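Local structure of thiosulfate sulfurtransferase TUM1 (3UTN) at residues Val36-Ser41 against Asp113-Val118; Gln193-Gly198 against Gly229-Thr234. The protein transfers sulfur from NFS1 to UBA4 in the pathway that 2-thiolates the wobble uridine of tRNAs, and has thiosulfate sulfurtransferase activity. All blocks are in the same frame, centred on the assembly; numbering follows the deposited sequence.

Contact 1. Residues Val36-Ser41 against Asp113-Val118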
ATOM      1  N   VAL A  36      19.939   4.322  -5.515  1.00 19.97           N
ATOM      2  CA  VAL A  36      20.979   5.288  -5.862  1.00 20.44           C
ATOM      3  C   VAL A  36      21.671   4.851  -7.140  1.00 20.79           C
ATOM      4  O   VAL A  36      22.034   5.684  -7.969  1.00 21.35           O
ATOM      5  CB  VAL A  36      21.987   5.554  -4.727  1.00 20.49           C
ATOM      6  CG1 VAL A  36      21.280   6.209  -3.554  1.00 20.19           C
ATOM      7  CG2 VAL A  36      22.698   4.283  -4.298  1.00 19.69           C
ATOM      8  N   LYS A  37      21.809   3.538  -7.307  1.00 21.48           N
ATOM      9  CA  LYS A  37      22.343   2.993  -8.543  1.00 22.45           C
ATOM     10  C   LYS A  37      21.443   3.446  -9.682  1.00 22.00           C
ATOM     11  O   LYS A  37      21.912   3.970 -10.683  1.00 22.14           O
ATOM     12  CB  LYS A  37      22.414   1.472  -8.491  1.00 23.12           C
ATOM     13  CG  LYS A  37      23.077   0.878  -9.718  1.00 24.56           C
ATOM     14  CD  LYS A  37      22.997  -0.633  -9.738  1.00 25.97           C
ATOM     15  CE  LYS A  37      23.658  -1.140 -11.005  1.00 27.51           C
ATOM     16  NZ  LYS A  37      23.933  -2.594 -10.913  1.00 28.85           N
ATOM     17  N   LEU A  38      20.144   3.257  -9.499  1.00 22.58           N
ATOM     18  CA  LEU A  38      19.166   3.680 -10.487  1.00 22.88           C
ATOM     19  C   LEU A  38      19.329   5.164 -10.770  1.00 22.79           C
ATOM     20  O   LEU A  38      19.476   5.564 -11.922  1.00 23.75           O
ATOM     21  CB  LEU A  38      17.751   3.371 -10.008  1.00 23.31           C
ATOM     22  CG  LEU A  38      16.586   3.829 -10.881  1.00 23.50           C
ATOM     23  CD1 LEU A  38      16.499   3.016 -12.160  1.00 24.18           C
ATOM     24  CD2 LEU A  38      15.307   3.714 -10.074  1.00 23.49           C
ATOM     25  N   VAL A  39      19.334   5.973  -9.717  1.00 22.37           N
ATOM     26  CA  VAL A  39      19.482   7.412  -9.871  1.00 22.58           C
ATOM     27  C   VAL A  39      20.774   7.742 -10.597  1.00 22.44           C
ATOM     28  O   VAL A  39      20.771   8.494 -11.558  1.00 22.73           O
ATOM     29  CB  VAL A  39      19.424   8.150  -8.520  1.00 22.13           C
ATOM     30  CG1 VAL A  39      19.697   9.634  -8.707  1.00 23.38           C
ATOM     31  CG2 VAL A  39      18.065   7.953  -7.879  1.00 22.25           C
ATOM     32  N   ALA A  40      21.870   7.147 -10.145  1.00 22.57           N
ATOM     33  CA  ALA A  40      23.173   7.441 -10.708  1.00 23.02           C
ATOM     34  C   ALA A  40      23.251   7.018 -12.161  1.00 23.41           C
ATOM     35  O   ALA A  40      23.867   7.693 -12.973  1.00 23.57           O
ATOM     36  CB  ALA A  40      24.253   6.754  -9.900  1.00 22.36           C
ATOM     37  N   SER A  41      22.618   5.895 -12.482  1.00 24.82           N
ATOM     38  CA  SER A  41      22.727   5.313 -13.809  1.00 25.80           C
ATOM     39  C   SER A  41      21.725   5.915 -14.772  1.00 27.17           C
ATOM     40  O   SER A  41      21.879   5.799 -15.986  1.00 27.31           O
ATOM     41  CB  SER A  41      22.534   3.806 -13.736  1.00 26.33           C
ATOM     42  OG  SER A  41      23.397   3.256 -12.760  1.00 27.34           O
ATOM     43  N   ASP A 113       6.803   9.560 -17.820  1.00 26.67           N
ATOM     44  CA  ASP A 113       8.080   8.883 -17.975  1.00 28.00           C
ATOM     45  C   ASP A 113       8.874   8.801 -16.681  1.00 26.36           C
ATOM     46  O   ASP A 113       9.890   8.117 -16.622  1.00 25.96           O
ATOM     47  CB  ASP A 113       8.932   9.552 -19.049  1.00 30.32           C
ATOM     48  CG  ASP A 113      10.094   8.689 -19.472  1.00 33.34           C
ATOM     49  OD1 ASP A 113       9.855   7.500 -19.777  1.00 34.93           O
ATOM     50  OD2 ASP A 113      11.243   9.185 -19.485  1.00 35.48           O
ATOM     51  N   ASP A 114       8.418   9.510 -15.655  1.00 25.85           N
ATOM     52  CA  ASP A 114       9.122   9.526 -14.387  1.00 25.14           C
ATOM     53  C   ASP A 114       9.252   8.136 -13.834  1.00 23.71           C
ATOM     54  O   ASP A 114       8.305   7.363 -13.837  1.00 23.91           O
ATOM     55  CB  ASP A 114       8.388  10.370 -13.358  1.00 26.13           C
ATOM     56  CG  ASP A 114       8.498  11.835 -13.633  1.00 26.96           C
ATOM     57  OD1 ASP A 114       9.386  12.240 -14.405  1.00 28.35           O
ATOM     58  OD2 ASP A 114       7.703  12.589 -13.051  1.00 27.07           O
ATOM     59  N   ILE A 115      10.442   7.815 -13.365  1.00 23.47           N
ATOM     60  CA  ILE A 115      10.583   6.673 -12.500  1.00 22.49           C
ATOM     61  C   ILE A 115      10.167   7.183 -11.129  1.00 21.62           C
ATOM     62  O   ILE A 115      10.815   8.053 -10.551  1.00 21.79           O
ATOM     63  CB  ILE A 115      12.019   6.160 -12.462  1.00 22.54           C
ATOM     64  CG1 ILE A 115      12.418   5.598 -13.826  1.00 23.13           C
ATOM     65  CG2 ILE A 115      12.155   5.112 -11.377  1.00 22.56           C
ATOM     66  CD1 ILE A 115      13.885   5.250 -13.940  1.00 24.41           C
ATOM     67  N   LEU A 116       9.055   6.670 -10.635  1.00 20.53           N
ATOM     68  CA  LEU A 116       8.595   7.081  -9.337  1.00 20.22           C
ATOM     69  C   LEU A 116       9.134   6.104  -8.345  1.00 19.09           C
ATOM     70  O   LEU A 116       8.998   4.899  -8.496  1.00 20.06           O
ATOM     71  CB  LEU A 116       7.077   7.151  -9.276  1.00 20.36           C
ATOM     72  CG  LEU A 116       6.492   8.152 -10.271  1.00 20.29           C
ATOM     73  CD1 LEU A 116       4.980   8.108 -10.203  1.00 20.89           C
ATOM     74  CD2 LEU A 116       7.003   9.564 -10.030  1.00 20.60           C
ATOM     75  N   VAL A 117       9.808   6.630  -7.348  1.00 18.52           N
ATOM     76  CA  VAL A 117      10.325   5.773  -6.325  1.00 17.49           C
ATOM     77  C   VAL A 117       9.634   6.170  -5.054  1.00 16.92           C
ATOM     78  O   VAL A 117       9.914   7.200  -4.458  1.00 16.66           O
ATOM     79  CB  VAL A 117      11.846   5.834  -6.210  1.00 17.73           C
ATOM     80  CG1 VAL A 117      12.288   4.919  -5.085  1.00 17.17           C
ATOM     81  CG2 VAL A 117      12.485   5.420  -7.534  1.00 17.58           C
ATOM     82  N   VAL A 118       8.710   5.326  -4.650  1.00 16.70           N
ATOM     83  CA  VAL A 118       7.845   5.667  -3.572  1.00 16.61           C
ATOM     84  C   VAL A 118       8.494   5.237  -2.291  1.00 17.03           C
ATOM     85  O   VAL A 118       9.100   4.180  -2.204  1.00 16.93           O
ATOM     86  CB  VAL A 118       6.497   4.974  -3.708  1.00 16.39           C
ATOM     87  CG1 VAL A 118       5.590   5.422  -2.583  1.00 16.34           C
ATOM     88  CG2 VAL A 118       5.890   5.318  -5.054  1.00 16.49           C
TER

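Contact 2. Residues Gln193-Gly198 against Gly229-Thr234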
ATOM      1  N   GLN A 193     -20.140 -10.741  -2.762  1.00 27.73           N
ATOM      2  CA  GLN A 193     -20.598 -11.939  -3.465  1.00 28.32           C
ATOM      3  C   GLN A 193     -19.751 -13.136  -3.074  1.00 27.79           C
ATOM      4  O   GLN A 193     -20.280 -14.196  -2.769  1.00 27.26           O
ATOM      5  CB  GLN A 193     -20.597 -11.748  -4.986  1.00 30.61           C
ATOM      6  CG  GLN A 193     -21.055 -12.974  -5.778  1.00 32.55           C
ATOM      7  CD  GLN A 193     -22.352 -13.604  -5.263  1.00 34.83           C
ATOM      8  OE1 GLN A 193     -23.176 -12.951  -4.616  1.00 35.75           O
ATOM      9  NE2 GLN A 193     -22.537 -14.886  -5.562  1.00 35.30           N
ATOM     10  N   LEU A 194     -18.435 -12.950  -3.066  1.00 26.94           N
ATOM     11  CA  LEU A 194     -17.522 -14.012  -2.673  1.00 26.82           C
ATOM     12  C   LEU A 194     -17.833 -14.511  -1.281  1.00 26.11           C
ATOM     13  O   LEU A 194     -17.833 -15.711  -1.028  1.00 26.72           O
ATOM     14  CB  LEU A 194     -16.074 -13.530  -2.750  1.00 26.73           C
ATOM     15  CG  LEU A 194     -15.569 -13.391  -4.183  1.00 27.00           C
ATOM     16  CD1 LEU A 194     -14.287 -12.582  -4.190  1.00 26.34           C
ATOM     17  CD2 LEU A 194     -15.397 -14.760  -4.829  1.00 27.47           C
ATOM     18  N   VAL A 195     -18.114 -13.578  -0.383  1.00 25.66           N
ATOM     19  CA  VAL A 195     -18.407 -13.927   0.988  1.00 25.82           C
ATOM     20  C   VAL A 195     -19.823 -14.459   1.105  1.00 25.30           C
ATOM     21  O   VAL A 195     -20.050 -15.469   1.759  1.00 24.38           O
ATOM     22  CB  VAL A 195     -18.203 -12.729   1.924  1.00 25.60           C
ATOM     23  CG1 VAL A 195     -18.652 -13.068   3.333  1.00 25.67           C
ATOM     24  CG2 VAL A 195     -16.740 -12.330   1.916  1.00 25.75           C
ATOM     25  N   LYS A 196     -20.763 -13.767   0.467  1.00 25.92           N
ATOM     26  CA  LYS A 196     -22.153 -14.203   0.443  1.00 27.23           C
ATOM     27  C   LYS A 196     -22.245 -15.609  -0.127  1.00 27.06           C
ATOM     28  O   LYS A 196     -22.969 -16.440   0.400  1.00 28.09           O
ATOM     29  CB  LYS A 196     -23.016 -13.241  -0.373  1.00 27.93           C
ATOM     30  CG  LYS A 196     -24.491 -13.593  -0.370  1.00 29.88           C
ATOM     31  CD  LYS A 196     -25.304 -12.578  -1.154  1.00 31.12           C
ATOM     32  CE  LYS A 196     -26.784 -12.933  -1.130  1.00 32.94           C
ATOM     33  NZ  LYS A 196     -27.276 -13.204   0.250  1.00 34.02           N
ATOM     34  N   SER A 197     -21.495 -15.873  -1.193  1.00 27.76           N
ATOM     35  CA  SER A 197     -21.488 -17.194  -1.817  1.00 28.49           C
ATOM     36  C   SER A 197     -20.633 -18.196  -1.048  1.00 29.05           C
ATOM     37  O   SER A 197     -20.623 -19.380  -1.375  1.00 29.30           O
ATOM     38  CB  SER A 197     -21.018 -17.102  -3.263  1.00 29.35           C
ATOM     39  OG  SER A 197     -19.680 -16.650  -3.313  1.00 30.04           O
ATOM     40  N   GLY A 198     -19.927 -17.717  -0.023  1.00 29.08           N
ATOM     41  CA  GLY A 198     -19.070 -18.570   0.805  1.00 29.87           C
ATOM     42  C   GLY A 198     -17.904 -19.099  -0.001  1.00 30.73           C
ATOM     43  O   GLY A 198     -17.357 -20.161   0.301  1.00 31.96           O
ATOM     44  N   GLY A 229     -13.332  -7.420  13.791  1.00 26.14           N
ATOM     45  CA  GLY A 229     -13.749  -8.697  13.263  1.00 25.71           C
ATOM     46  C   GLY A 229     -13.254  -8.736  11.845  1.00 25.14           C
ATOM     47  O   GLY A 229     -12.464  -7.891  11.429  1.00 25.10           O
ATOM     48  N   HIS A 230     -13.722  -9.704  11.080  1.00 24.66           N
ATOM     49  CA  HIS A 230     -13.195  -9.846   9.749  1.00 24.51           C
ATOM     50  C   HIS A 230     -14.219 -10.297   8.784  1.00 24.25           C
ATOM     51  O   HIS A 230     -15.327 -10.700   9.154  1.00 23.72           O
ATOM     52  CB  HIS A 230     -12.028 -10.801   9.744  1.00 24.29           C
ATOM     53  CG  HIS A 230     -12.378 -12.175  10.214  1.00 25.35           C
ATOM     54  ND1 HIS A 230     -12.367 -12.515  11.511  1.00 25.06           N
ATOM     55  CD2 HIS A 230     -12.757 -13.311   9.511  1.00 25.48           C
ATOM     56  CE1 HIS A 230     -12.720 -13.800  11.634  1.00 26.24           C
ATOM     57  NE2 HIS A 230     -12.945 -14.288  10.406  1.00 26.22           N
ATOM     58  N   ILE A 231     -13.841 -10.208   7.520  1.00 23.83           N
ATOM     59  CA  ILE A 231     -14.686 -10.652   6.454  1.00 23.97           C
ATOM     60  C   ILE A 231     -14.587 -12.161   6.476  1.00 24.37           C
ATOM     61  O   ILE A 231     -13.487 -12.708   6.468  1.00 24.56           O
ATOM     62  CB  ILE A 231     -14.217 -10.098   5.113  1.00 23.74           C
ATOM     63  CG1 ILE A 231     -14.148  -8.570   5.171  1.00 23.47           C
ATOM     64  CG2 ILE A 231     -15.147 -10.549   4.004  1.00 23.64           C
ATOM     65  CD1 ILE A 231     -13.397  -7.960   4.018  1.00 22.48           C
ATOM     66  N   PRO A 232     -15.735 -12.840   6.556  1.00 25.59           N
ATOM     67  CA  PRO A 232     -15.714 -14.287   6.522  1.00 25.51           C
ATOM     68  C   PRO A 232     -14.948 -14.749   5.294  1.00 25.17           C
ATOM     69  O   PRO A 232     -15.156 -14.229   4.194  1.00 24.83           O
ATOM     70  CB  PRO A 232     -17.196 -14.644   6.413  1.00 25.96           C
ATOM     71  CG  PRO A 232     -17.878 -13.519   7.116  1.00 25.86           C
ATOM     72  CD  PRO A 232     -17.107 -12.316   6.667  1.00 25.29           C
ATOM     73  N   GLY A 233     -14.029 -15.680   5.501  1.00 24.53           N
ATOM     74  CA  GLY A 233     -13.237 -16.217   4.419  1.00 24.88           C
ATOM     75  C   GLY A 233     -11.875 -15.569   4.332  1.00 25.17           C
ATOM     76  O   GLY A 233     -10.999 -16.060   3.634  1.00 25.60           O
ATOM     77  N   THR A 234     -11.696 -14.457   5.038  1.00 24.13           N
ATOM     78  CA  THR A 234     -10.398 -13.824   5.089  1.00 23.60           C
ATOM     79  C   THR A 234      -9.577 -14.439   6.200  1.00 24.05           C
ATOM     80  O   THR A 234     -10.081 -15.178   7.046  1.00 24.70           O
ATOM     81  CB  THR A 234     -10.468 -12.302   5.314  1.00 22.84           C
ATOM     82  OG1 THR A 234     -11.147 -12.036   6.545  1.00 22.40           O
ATOM     83  CG2 THR A 234     -11.184 -11.616   4.157  1.00 22.21           C
TER

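Contact 1. Residues Val36-Ser41 against Asp113-Val118
Leu38 projects from helix 32-41 onto Ile115 and Val117 of strand 115-119, so that one forked side chain meets two branched ones tip to tip. Both of its methyl groups work. CD2 comes down on Ile115 CG2 at 3.7 Å and reaches Val117 CG2 at a looser 4.2 Å, while CD1 meets Ile115 CD1 at 3.9 Å. Ile115 therefore answers with both of its arms, the short branch CG2 to one leucine methyl and the long branch to the other. The leucine stands out from the helix with CG anti to its own N (chi1 176°), which carries the fork across to the strand. In Ile115 the long arm is extended (chi2 172°), and this brings CD1 level with the second methyl.

Ile115 and Val117 lie two residues apart and hence on the same face of the strand, where beta-branched residues suit the extended backbone. Leu116 and Val118 turn to the other face and pack on helix 127-136. Leu38 also touches Tyr143 and Ile47, so its fork rests on three neighbouring strands. No hydrogen bond joins the two segments; Ser41 OG instead bonds back to Lys37 O at 2.7 Å, standing above the carbonyl plane, and that oxygen takes the Ser41 N-H as well. Helix 32-41 links the parallel strands 28-30 and 47-51, passing over the two that lie between them, a beta-alpha-beta crossover whose helix packs on the parallel sheet here through apolar side chains, as expected of the alpha/beta rhodanese fold.

Contact 2. Residues Gln193-Gly198 against Gly229-Thr234
The pyrrolidine ring of Pro232 offers one face to Val195, whose CG1 lies over it, displaced toward the CB-CG-CD side: it is 3.8 Å from Pro232 CD and 3.9 Å from Pro232 CG. The ring pucker lifts CG away from the valine. The other methyl, Val195 CG2, meets Pro232 O at 3.4 Å. With CG1 anti to the backbone N (chi1 174°), the fork straddles proline ring and carbonyl. The side chains of Val195 and Ile231 cross at about a right angle. A further flat group, the imidazole of His230, stacks on Phe215.

Val195 also touches Trp313, Trp321 and Leu200, so a compact branched residue fits. Replacing Val195 by alanine removes both methyls and would probably leave the proline ring face without its partner and a gap between helix and turn.

Glycines shape both backbones. Gly198, at positive phi, leaves the helical path in a Schellman motif, and Gly233 takes the positive-phi place of a type II turn closed by Thr234 N on Ile231 O at 2.9 Å. No hydrogen bond joins the two segments. The contact is almost wholly apolar, the one carbonyl oxygen in it being met by a methyl group, and so depends on shape rather than on charge.

In the fold
Contacts 1 and 2 lie on opposite sides of the chain's centre, about 40 Å apart between their centres and about 24 Å at their nearest atoms. Each lies beside one of two parallel sheets with the same strand order, one in each rhodanese domain, and helices 32-41 and 188-196 both follow the first strand of their sheet. The partners differ: a central strand in contact 1, the loop before edge strand 234-236 in contact 2. Contact 2 is nearer the active site without touching it: the side chains of Ile231 and Cys282, which forms the persulfide intermediate, are about 9 Å apart. Bound dimethyl sulfoxide, probably from crystallisation, lies about 4 Å from the side chains of Leu38 and, separately, Pro232.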